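PDB 7A9X: RNA-binding protein RMD9, mitochondrial from Saccharomyces cerevisiae S288C, which binds a dodecameric element in the 3'-UTRs of mitochondrial mRNAs and takes part in the processing or stability of those transcripts. Local coordinates for residues 107-112 with 165-170; 114-119 with 175-180. All blocks are in the same frame, centred on the assembly; numbering follows the deposited sequence.

Interaction 1: 107-112 with 165-170; sequences RVSRLI and SVSGYG. With nucleotides of chain B.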
ATOM      1  N   ARG A 107      27.503   0.414  15.187  1.00 96.00           N
ATOM      2  CA  ARG A 107      27.502  -0.251  13.887  1.00 95.89           C
ATOM      3  C   ARG A 107      26.207  -1.022  13.658  1.00 90.63           C
ATOM      4  O   ARG A 107      25.653  -1.001  12.552  1.00 87.67           O
ATOM      5  CB  ARG A 107      28.709  -1.179  13.771  1.00 96.54           C
ATOM      6  CG  ARG A 107      30.020  -0.450  13.529  1.00 99.35           C
ATOM      7  CD  ARG A 107      31.180  -1.416  13.371  1.00106.31           C
ATOM      8  NE  ARG A 107      32.432  -0.716  13.100  1.00113.57           N
ATOM      9  CZ  ARG A 107      33.264  -0.279  14.041  1.00119.96           C
ATOM     10  NH1 ARG A 107      34.380   0.351  13.701  1.00119.61           N
ATOM     11  NH2 ARG A 107      32.980  -0.470  15.322  1.00125.22           N
ATOM     12  N   VAL A 108      25.712  -1.708  14.688  1.00 84.37           N
ATOM     13  CA  VAL A 108      24.448  -2.425  14.560  1.00 79.16           C
ATOM     14  C   VAL A 108      23.304  -1.446  14.331  1.00 78.39           C
ATOM     15  O   VAL A 108      22.419  -1.685  13.501  1.00 73.66           O
ATOM     16  CB  VAL A 108      24.203  -3.303  15.801  1.00 79.51           C
ATOM     17  CG1 VAL A 108      22.885  -4.057  15.678  1.00 78.30           C
ATOM     18  CG2 VAL A 108      25.355  -4.274  16.000  1.00 83.01           C
ATOM     19  N   SER A 109      23.313  -0.324  15.053  1.00 81.58           N
ATOM     20  CA  SER A 109      22.247   0.663  14.916  1.00 77.48           C
ATOM     21  C   SER A 109      22.243   1.291  13.528  1.00 75.06           C
ATOM     22  O   SER A 109      21.175   1.514  12.944  1.00 69.11           O
ATOM     23  CB  SER A 109      22.392   1.739  15.990  1.00 79.52           C
ATOM     24  OG  SER A 109      22.291   1.180  17.288  1.00 80.15           O
ATOM     25  N   ARG A 110      23.427   1.588  12.985  1.00 76.76           N
ATOM     26  CA  ARG A 110      23.500   2.138  11.635  1.00 73.42           C
ATOM     27  C   ARG A 110      22.984   1.145  10.602  1.00 75.82           C
ATOM     28  O   ARG A 110      22.389   1.547   9.596  1.00 74.95           O
ATOM     29  CB  ARG A 110      24.939   2.545  11.313  1.00 79.42           C
ATOM     30  CG  ARG A 110      25.487   3.660  12.197  1.00 83.01           C
ATOM     31  CD  ARG A 110      25.231   5.037  11.604  1.00 83.15           C
ATOM     32  NE  ARG A 110      26.160   5.347  10.519  1.00 89.65           N
ATOM     33  CZ  ARG A 110      26.165   6.492   9.843  1.00 91.68           C
ATOM     34  NH1 ARG A 110      27.047   6.687   8.871  1.00 89.67           N
ATOM     35  NH2 ARG A 110      25.287   7.443  10.134  1.00 90.31           N
ATOM     36  N   LEU A 111      23.194  -0.153  10.837  1.00 76.78           N
ATOM     37  CA  LEU A 111      22.670  -1.163   9.923  1.00 74.84           C
ATOM     38  C   LEU A 111      21.151  -1.243   9.996  1.00 72.56           C
ATOM     39  O   LEU A 111      20.480  -1.333   8.961  1.00 66.76           O
ATOM     40  CB  LEU A 111      23.289  -2.526  10.229  1.00 72.59           C
ATOM     41  CG  LEU A 111      22.817  -3.673   9.334  1.00 75.37           C
ATOM     42  CD1 LEU A 111      23.171  -3.389   7.883  1.00 68.70           C
ATOM     43  CD2 LEU A 111      23.422  -4.990   9.788  1.00 78.40           C
ATOM     44  N   ILE A 112      20.593  -1.215  11.210  1.00 71.38           N
ATOM     45  CA  ILE A 112      19.141  -1.271  11.367  1.00 65.10           C
ATOM     46  C   ILE A 112      18.485  -0.075  10.689  1.00 67.39           C
ATOM     47  O   ILE A 112      17.481  -0.217   9.980  1.00 66.72           O
ATOM     48  CB  ILE A 112      18.763  -1.349  12.858  1.00 72.78           C
ATOM     49  CG1 ILE A 112      19.313  -2.628  13.491  1.00 72.32           C
ATOM     50  CG2 ILE A 112      17.257  -1.280  13.023  1.00 64.84           C
ATOM     51  CD1 ILE A 112      19.010  -2.748  14.969  1.00 67.54           C
ATOM     52  N   SER A 165      24.948  -5.695  20.511  1.00104.42           N
ATOM     53  CA  SER A 165      24.314  -4.642  21.287  1.00108.58           C
ATOM     54  C   SER A 165      23.699  -3.600  20.362  1.00109.74           C
ATOM     55  O   SER A 165      24.045  -3.497  19.183  1.00112.57           O
ATOM     56  CB  SER A 165      25.323  -3.977  22.226  1.00115.24           C
ATOM     57  OG  SER A 165      24.765  -2.833  22.843  1.00120.65           O
ATOM     58  N   VAL A 166      22.773  -2.818  20.914  1.00104.02           N
ATOM     59  CA  VAL A 166      22.100  -1.774  20.153  1.00 93.74           C
ATOM     60  C   VAL A 166      21.815  -0.601  21.082  1.00 85.41           C
ATOM     61  O   VAL A 166      21.673  -0.764  22.298  1.00 89.99           O
ATOM     62  CB  VAL A 166      20.806  -2.307  19.488  1.00 91.95           C
ATOM     63  CG1 VAL A 166      19.683  -2.469  20.511  1.00 86.94           C
ATOM     64  CG2 VAL A 166      20.391  -1.416  18.330  1.00 88.83           C
ATOM     65  N   SER A 167      21.752   0.592  20.498  1.00 78.62           N
ATOM     66  CA  SER A 167      21.468   1.815  21.226  1.00 75.15           C
ATOM     67  C   SER A 167      19.984   2.155  21.106  1.00 76.28           C
ATOM     68  O   SER A 167      19.211   1.461  20.441  1.00 81.00           O
ATOM     69  CB  SER A 167      22.337   2.960  20.704  1.00 76.55           C
ATOM     70  OG  SER A 167      21.937   3.347  19.400  1.00 77.24           O
ATOM     71  N   GLY A 168      19.581   3.245  21.762  1.00 78.56           N
ATOM     72  CA  GLY A 168      18.209   3.706  21.631  1.00 78.23           C
ATOM     73  C   GLY A 168      17.881   4.190  20.234  1.00 76.45           C
ATOM     74  O   GLY A 168      16.732   4.091  19.791  1.00 67.58           O
ATOM     75  N   TYR A 169      18.879   4.720  19.525  1.00 75.90           N
ATOM     76  CA  TYR A 169      18.691   5.100  18.130  1.00 68.35           C
ATOM     77  C   TYR A 169      18.445   3.872  17.259  1.00 70.92           C
ATOM     78  O   TYR A 169      17.537   3.871  16.419  1.00 71.82           O
ATOM     79  CB  TYR A 169      19.909   5.905  17.666  1.00 67.66           C
ATOM     80  CG  TYR A 169      20.268   5.836  16.198  1.00 72.99           C
ATOM     81  CD1 TYR A 169      19.581   6.589  15.252  1.00 70.80           C
ATOM     82  CD2 TYR A 169      21.338   5.059  15.767  1.00 72.31           C
ATOM     83  CE1 TYR A 169      19.930   6.542  13.913  1.00 73.14           C
ATOM     84  CE2 TYR A 169      21.694   5.005  14.433  1.00 71.79           C
ATOM     85  CZ  TYR A 169      20.989   5.746  13.510  1.00 73.58           C
ATOM     86  OH  TYR A 169      21.348   5.689  12.181  1.00 66.88           O
ATOM     87  N   GLY A 170      19.218   2.804  17.470  1.00 74.97           N
ATOM     88  CA  GLY A 170      18.976   1.570  16.741  1.00 71.42           C
ATOM     89  C   GLY A 170      17.719   0.848  17.173  1.00 73.94           C
ATOM     90  O   GLY A 170      17.078   0.171  16.361  1.00 70.95           O
TER
ATOM     91  P     A B   3      16.954  12.562  17.450  1.00 72.48           P
ATOM     92  OP1   A B   3      15.685  13.105  16.898  1.00 71.14           O
ATOM     93  OP2   A B   3      16.913  11.499  18.486  1.00 78.11           O
ATOM     94  O5'   A B   3      17.815  12.015  16.230  1.00 74.74           O
ATOM     95  C5'   A B   3      18.045  12.814  15.081  1.00 71.43           C
ATOM     96  C4'   A B   3      19.075  12.182  14.183  1.00 71.56           C
ATOM     97  O4'   A B   3      20.338  12.086  14.887  1.00 73.34           O
ATOM     98  C3'   A B   3      18.780  10.755  13.744  1.00 71.50           C
ATOM     99  O3'   A B   3      17.894  10.704  12.638  1.00 69.80           O
ATOM    100  C2'   A B   3      20.169  10.200  13.448  1.00 75.59           C
ATOM    101  O2'   A B   3      20.618  10.622  12.168  1.00 77.29           O
ATOM    102  C1'   A B   3      21.014  10.905  14.512  1.00 76.48           C
ATOM    103  N9    A B   3      21.206  10.077  15.717  1.00 82.62           N
ATOM    104  C8    A B   3      20.418  10.028  16.841  1.00 83.25           C
ATOM    105  N7    A B   3      20.849   9.191  17.753  1.00 83.33           N
ATOM    106  C5    A B   3      21.999   8.653  17.193  1.00 84.40           C
ATOM    107  C6    A B   3      22.924   7.701  17.658  1.00 84.63           C
ATOM    108  N6    A B   3      22.832   7.097  18.844  1.00 79.18           N
ATOM    109  N1    A B   3      23.962   7.385  16.851  1.00 91.03           N
ATOM    110  C2    A B   3      24.056   7.990  15.661  1.00 92.96           C
ATOM    111  N3    A B   3      23.253   8.899  15.113  1.00 90.98           N
ATOM    112  C4    A B   3      22.232   9.189  15.939  1.00 86.63           C
TER
HETATM  113  O   HOH W   1      23.045   7.497  11.608  1.00 89.74           O

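Interaction 2: 114-119 with 175-180; sequences LLHNGL and LTSFKE. With nucleotides of chain B.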
ATOM      1  N   LEU A 114      19.673   1.550   8.196  1.00 68.41           N
ATOM      2  CA  LEU A 114      19.810   1.351   6.757  1.00 66.54           C
ATOM      3  C   LEU A 114      18.735   0.413   6.224  1.00 66.02           C
ATOM      4  O   LEU A 114      18.125   0.683   5.183  1.00 59.49           O
ATOM      5  CB  LEU A 114      21.203   0.811   6.434  1.00 71.14           C
ATOM      6  CG  LEU A 114      21.469   0.532   4.957  1.00 72.45           C
ATOM      7  CD1 LEU A 114      21.300   1.812   4.158  1.00 62.59           C
ATOM      8  CD2 LEU A 114      22.858  -0.055   4.764  1.00 72.47           C
ATOM      9  N   LEU A 115      18.492  -0.700   6.923  1.00 62.63           N
ATOM     10  CA  LEU A 115      17.416  -1.600   6.526  1.00 60.31           C
ATOM     11  C   LEU A 115      16.059  -0.912   6.608  1.00 63.85           C
ATOM     12  O   LEU A 115      15.166  -1.201   5.804  1.00 62.98           O
ATOM     13  CB  LEU A 115      17.435  -2.856   7.399  1.00 69.58           C
ATOM     14  CG  LEU A 115      18.704  -3.713   7.362  1.00 69.96           C
ATOM     15  CD1 LEU A 115      18.639  -4.818   8.405  1.00 76.49           C
ATOM     16  CD2 LEU A 115      18.921  -4.301   5.975  1.00 64.00           C
ATOM     17  N   HIS A 116      15.887  -0.001   7.570  1.00 63.55           N
ATOM     18  CA  HIS A 116      14.655   0.774   7.633  1.00 62.97           C
ATOM     19  C   HIS A 116      14.493   1.637   6.389  1.00 67.10           C
ATOM     20  O   HIS A 116      13.418   1.661   5.779  1.00 56.06           O
ATOM     21  CB  HIS A 116      14.634   1.638   8.896  1.00 58.24           C
ATOM     22  CG  HIS A 116      13.330   2.335   9.132  1.00 62.08           C
ATOM     23  ND1 HIS A 116      13.173   3.320  10.083  1.00 57.29           N
ATOM     24  CD2 HIS A 116      12.119   2.186   8.542  1.00 60.42           C
ATOM     25  CE1 HIS A 116      11.924   3.750  10.067  1.00 58.94           C
ATOM     26  NE2 HIS A 116      11.264   3.078   9.141  1.00 57.37           N
ATOM     27  N   ASN A 117      15.553   2.344   5.989  1.00 56.93           N
ATOM     28  CA  ASN A 117      15.477   3.149   4.776  1.00 61.57           C
ATOM     29  C   ASN A 117      15.289   2.283   3.538  1.00 66.63           C
ATOM     30  O   ASN A 117      14.724   2.747   2.542  1.00 69.35           O
ATOM     31  CB  ASN A 117      16.725   4.020   4.642  1.00 59.45           C
ATOM     32  CG  ASN A 117      16.678   5.240   5.537  1.00 61.76           C
ATOM     33  OD1 ASN A 117      15.743   5.412   6.321  1.00 57.15           O
ATOM     34  ND2 ASN A 117      17.687   6.095   5.429  1.00 58.36           N
ATOM     35  N   GLY A 118      15.748   1.031   3.579  1.00 65.47           N
ATOM     36  CA  GLY A 118      15.471   0.119   2.480  1.00 63.53           C
ATOM     37  C   GLY A 118      13.992  -0.181   2.345  1.00 62.61           C
ATOM     38  O   GLY A 118      13.448  -0.191   1.235  1.00 61.90           O
ATOM     39  N   LEU A 119      13.319  -0.434   3.471  1.00 57.05           N
ATOM     40  CA  LEU A 119      11.869  -0.595   3.449  1.00 60.02           C
ATOM     41  C   LEU A 119      11.193   0.647   2.886  1.00 61.21           C
ATOM     42  O   LEU A 119      10.297   0.550   2.040  1.00 61.02           O
ATOM     43  CB  LEU A 119      11.350  -0.885   4.858  1.00 62.20           C
ATOM     44  CG  LEU A 119      11.832  -2.175   5.521  1.00 68.40           C
ATOM     45  CD1 LEU A 119      11.475  -2.184   6.998  1.00 57.89           C
ATOM     46  CD2 LEU A 119      11.235  -3.380   4.820  1.00 64.82           C
ATOM     47  N   LEU A 175      12.109  -1.247  15.923  1.00 72.82           N
ATOM     48  CA  LEU A 175      10.692  -1.333  16.250  1.00 70.78           C
ATOM     49  C   LEU A 175       9.818  -0.587  15.251  1.00 70.05           C
ATOM     50  O   LEU A 175       8.709  -1.043  14.956  1.00 68.92           O
ATOM     51  CB  LEU A 175      10.458  -0.804  17.667  1.00 72.17           C
ATOM     52  CG  LEU A 175      11.262  -1.545  18.738  1.00 75.02           C
ATOM     53  CD1 LEU A 175      11.330  -0.750  20.031  1.00 76.61           C
ATOM     54  CD2 LEU A 175      10.660  -2.915  18.969  1.00 66.67           C
ATOM     55  N   THR A 176      10.280   0.556  14.737  1.00 61.74           N
ATOM     56  CA  THR A 176       9.517   1.254  13.709  1.00 59.17           C
ATOM     57  C   THR A 176       9.420   0.417  12.443  1.00 61.56           C
ATOM     58  O   THR A 176       8.370   0.382  11.792  1.00 63.12           O
ATOM     59  CB  THR A 176      10.148   2.608  13.394  1.00 62.51           C
ATOM     60  OG1 THR A 176      10.323   3.358  14.603  1.00 64.11           O
ATOM     61  CG2 THR A 176       9.243   3.388  12.442  1.00 61.95           C
ATOM     62  N   SER A 177      10.501  -0.284  12.093  1.00 63.64           N
ATOM     63  CA  SER A 177      10.478  -1.145  10.916  1.00 65.62           C
ATOM     64  C   SER A 177       9.444  -2.249  11.073  1.00 64.29           C
ATOM     65  O   SER A 177       8.624  -2.477  10.178  1.00 65.72           O
ATOM     66  CB  SER A 177      11.865  -1.738  10.670  1.00 58.85           C
ATOM     67  OG  SER A 177      12.810  -0.723  10.382  1.00 59.32           O
ATOM     68  N   PHE A 178       9.459  -2.937  12.219  1.00 66.03           N
ATOM     69  CA  PHE A 178       8.479  -3.992  12.455  1.00 69.05           C
ATOM     70  C   PHE A 178       7.060  -3.444  12.492  1.00 64.00           C
ATOM     71  O   PHE A 178       6.114  -4.146  12.116  1.00 68.61           O
ATOM     72  CB  PHE A 178       8.809  -4.730  13.752  1.00 71.47           C
ATOM     73  CG  PHE A 178      10.034  -5.593  13.661  1.00 77.62           C
ATOM     74  CD1 PHE A 178      10.256  -6.386  12.544  1.00 85.43           C
ATOM     75  CD2 PHE A 178      10.967  -5.608  14.683  1.00 75.40           C
ATOM     76  CE1 PHE A 178      11.382  -7.182  12.452  1.00 86.54           C
ATOM     77  CE2 PHE A 178      12.097  -6.401  14.595  1.00 78.37           C
ATOM     78  CZ  PHE A 178      12.304  -7.191  13.480  1.00 83.28           C
ATOM     79  N   LYS A 179       6.888  -2.196  12.937  1.00 66.37           N
ATOM     80  CA  LYS A 179       5.569  -1.573  12.875  1.00 67.00           C
ATOM     81  C   LYS A 179       5.144  -1.338  11.430  1.00 68.86           C
ATOM     82  O   LYS A 179       4.004  -1.640  11.057  1.00 71.79           O
ATOM     83  CB  LYS A 179       5.570  -0.260  13.658  1.00 65.98           C
ATOM     84  CG  LYS A 179       4.277   0.539  13.551  1.00 70.09           C
ATOM     85  CD  LYS A 179       3.093  -0.229  14.113  1.00 80.80           C
ATOM     86  CE  LYS A 179       1.813   0.586  14.005  1.00 87.97           C
ATOM     87  NZ  LYS A 179       1.915   1.882  14.734  1.00 92.60           N
ATOM     88  N   GLU A 180       6.051  -0.814  10.601  1.00 63.73           N
ATOM     89  CA  GLU A 180       5.746  -0.611   9.189  1.00 68.47           C
ATOM     90  C   GLU A 180       5.483  -1.921   8.459  1.00 71.04           C
ATOM     91  O   GLU A 180       4.836  -1.910   7.406  1.00 73.05           O
ATOM     92  CB  GLU A 180       6.888   0.150   8.513  1.00 60.92           C
ATOM     93  CG  GLU A 180       7.066   1.558   9.054  1.00 59.12           C
ATOM     94  CD  GLU A 180       8.280   2.258   8.490  1.00 64.05           C
ATOM     95  OE1 GLU A 180       8.857   1.752   7.503  1.00 67.50           O
ATOM     96  OE2 GLU A 180       8.657   3.314   9.041  1.00 62.91           O
TER
ATOM     97  P     C B   8      -0.710   4.288   0.175  1.00 73.32           P
ATOM     98  OP1   C B   8      -1.584   4.144  -1.017  1.00 61.42           O
ATOM     99  OP2   C B   8      -1.323   4.420   1.521  1.00 68.33           O
ATOM    100  O5'   C B   8       0.294   3.054   0.247  1.00 65.73           O
ATOM    101  C5'   C B   8       0.819   2.453  -0.930  1.00 64.68           C
ATOM    102  C4'   C B   8       0.952   0.961  -0.759  1.00 76.86           C
ATOM    103  O4'   C B   8       2.032   0.672   0.176  1.00 78.28           O
ATOM    104  C3'   C B   8      -0.296   0.262  -0.211  1.00 81.58           C
ATOM    105  O3'   C B   8      -0.517  -0.975  -0.887  1.00 69.69           O
ATOM    106  C2'   C B   8       0.060   0.001   1.250  1.00 84.19           C
ATOM    107  O2'   C B   8      -0.595  -1.108   1.828  1.00 82.68           O
ATOM    108  C1'   C B   8       1.567  -0.212   1.176  1.00 84.18           C
ATOM    109  N1    C B   8       2.251   0.089   2.442  1.00 80.78           N
ATOM    110  C2    C B   8       3.030  -0.896   3.059  1.00 77.77           C
ATOM    111  O2    C B   8       3.166  -1.999   2.512  1.00 82.36           O
ATOM    112  N3    C B   8       3.632  -0.614   4.238  1.00 76.77           N
ATOM    113  C4    C B   8       3.472   0.581   4.806  1.00 77.49           C
ATOM    114  N4    C B   8       4.088   0.812   5.968  1.00 77.36           N
ATOM    115  C5    C B   8       2.673   1.596   4.206  1.00 73.46           C
ATOM    116  C6    C B   8       2.081   1.307   3.040  1.00 73.13           C
TER

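Interaction 1: 107-112 with 165-170
Ser109 presents its hydroxyl to the start of helix 168-180, where Ser109 OG lies 3.0 Å from Ser167 OG; Ser167 N also sends Ser109 OG a weak but nearly straight bond (3.3 Å). Ser167 is the N-cap: with chi1 at 70° its OG is tucked between backbone N and carbonyl carbon and accepts weakly from Tyr169 N. Gly170, without a side chain, lets the helices close to 3.9 Å between Ser109 CA and Gly170 CA. Nearby, the side chains of Ile112 and Val166 cross at about a right angle, with Ile112 CD1 3.9 Å from Val166 CG2, and CB and both methyls of Val108 sit against Ser165 O. Tyr169 CG lies anti to the backbone N (chi1 151°), which carries the ring between helix 105-128 and adenine A3 of chain B: C4 of A3 lies 3.8 Å above one face, offset toward the rim, while Ser109 CB approaches Tyr169 CD2 obliquely at 3.5 Å. Tyr169 OH bonds His113 and shares a water with Arg110 NH2; NH1 of that guanidinium bonds Ser52. Ser109 OG, held by Ala105 O, thus receives a weak bond from the helix start, and the tyrosine supporting the base is fixed at its phenolic end.

Interaction 2: 114-119 with 175-180
His116 and Glu180 form the polar bridge between two helices that run side by side, their segment axes 9.8 Å apart and inclined at 24°. His116 NE2 donates to Glu180 OE2 at 2.6 Å with an N-H...O angle of 162°. The oxygen lies close to the imidazole plane, yet the histidine meets it from above the carboxylate plane, and the two flat groups are turned well away from coplanar. With CG anti to the backbone N (chi1 -173°), the imidazole of His116 reaches over toward helix 168-180, and Glu180 answers with a side chain extended beyond CG. On one and the same side of the ring plane, both obliquely, Thr176 CG2 approaches His116 CE1 at 3.6 Å and Ser177 OG comes to 3.3 Å from His116 CB. One turn further along, Leu119 CD1 rests on Ser177 CB at 3.7 Å and adds an apolar patch beside the bridge.

The second shell fixes these groups. His116 ND1 is hydrogen-bonded to His173, so both ring nitrogens are engaged, and Ser177 OG is tied to the carbonyl of His173. Glu180 OE1 forms a salt bridge with Arg123, which probably helps to keep the carboxylate charged. Beyond the bridge, the Glu180 carbonyl oxygen accepts from N4 of cytidine C8 of chain B at 3.2 Å. This joins a His-carboxylate hydrogen bond to the RNA-binding surface of a helical pentatricopeptide repeat protein, at the C-terminal end of helix 168-180.

In the fold
After helices 41-48, 52-59 and 78-97, the chain enters helix 105-128 and supplies the first segments of both contacts in turn, 107-112 and then 114-119. It next runs through helices 140-147 and 151-161 before coming back at 165-170, where interaction 1 closes a loop of 52 intervening residues. Helix 168-180 continues to 175-180, and interaction 2 closes a second loop, of 55 residues. The two loops therefore cross, their segments alternating along the sequence, as expected when two helices lie alongside in the same direction. With centres about 12 Å apart, the contacts join helix 105-128 to helix 168-180, within the stretch inferred to be PPR1, at two successive levels.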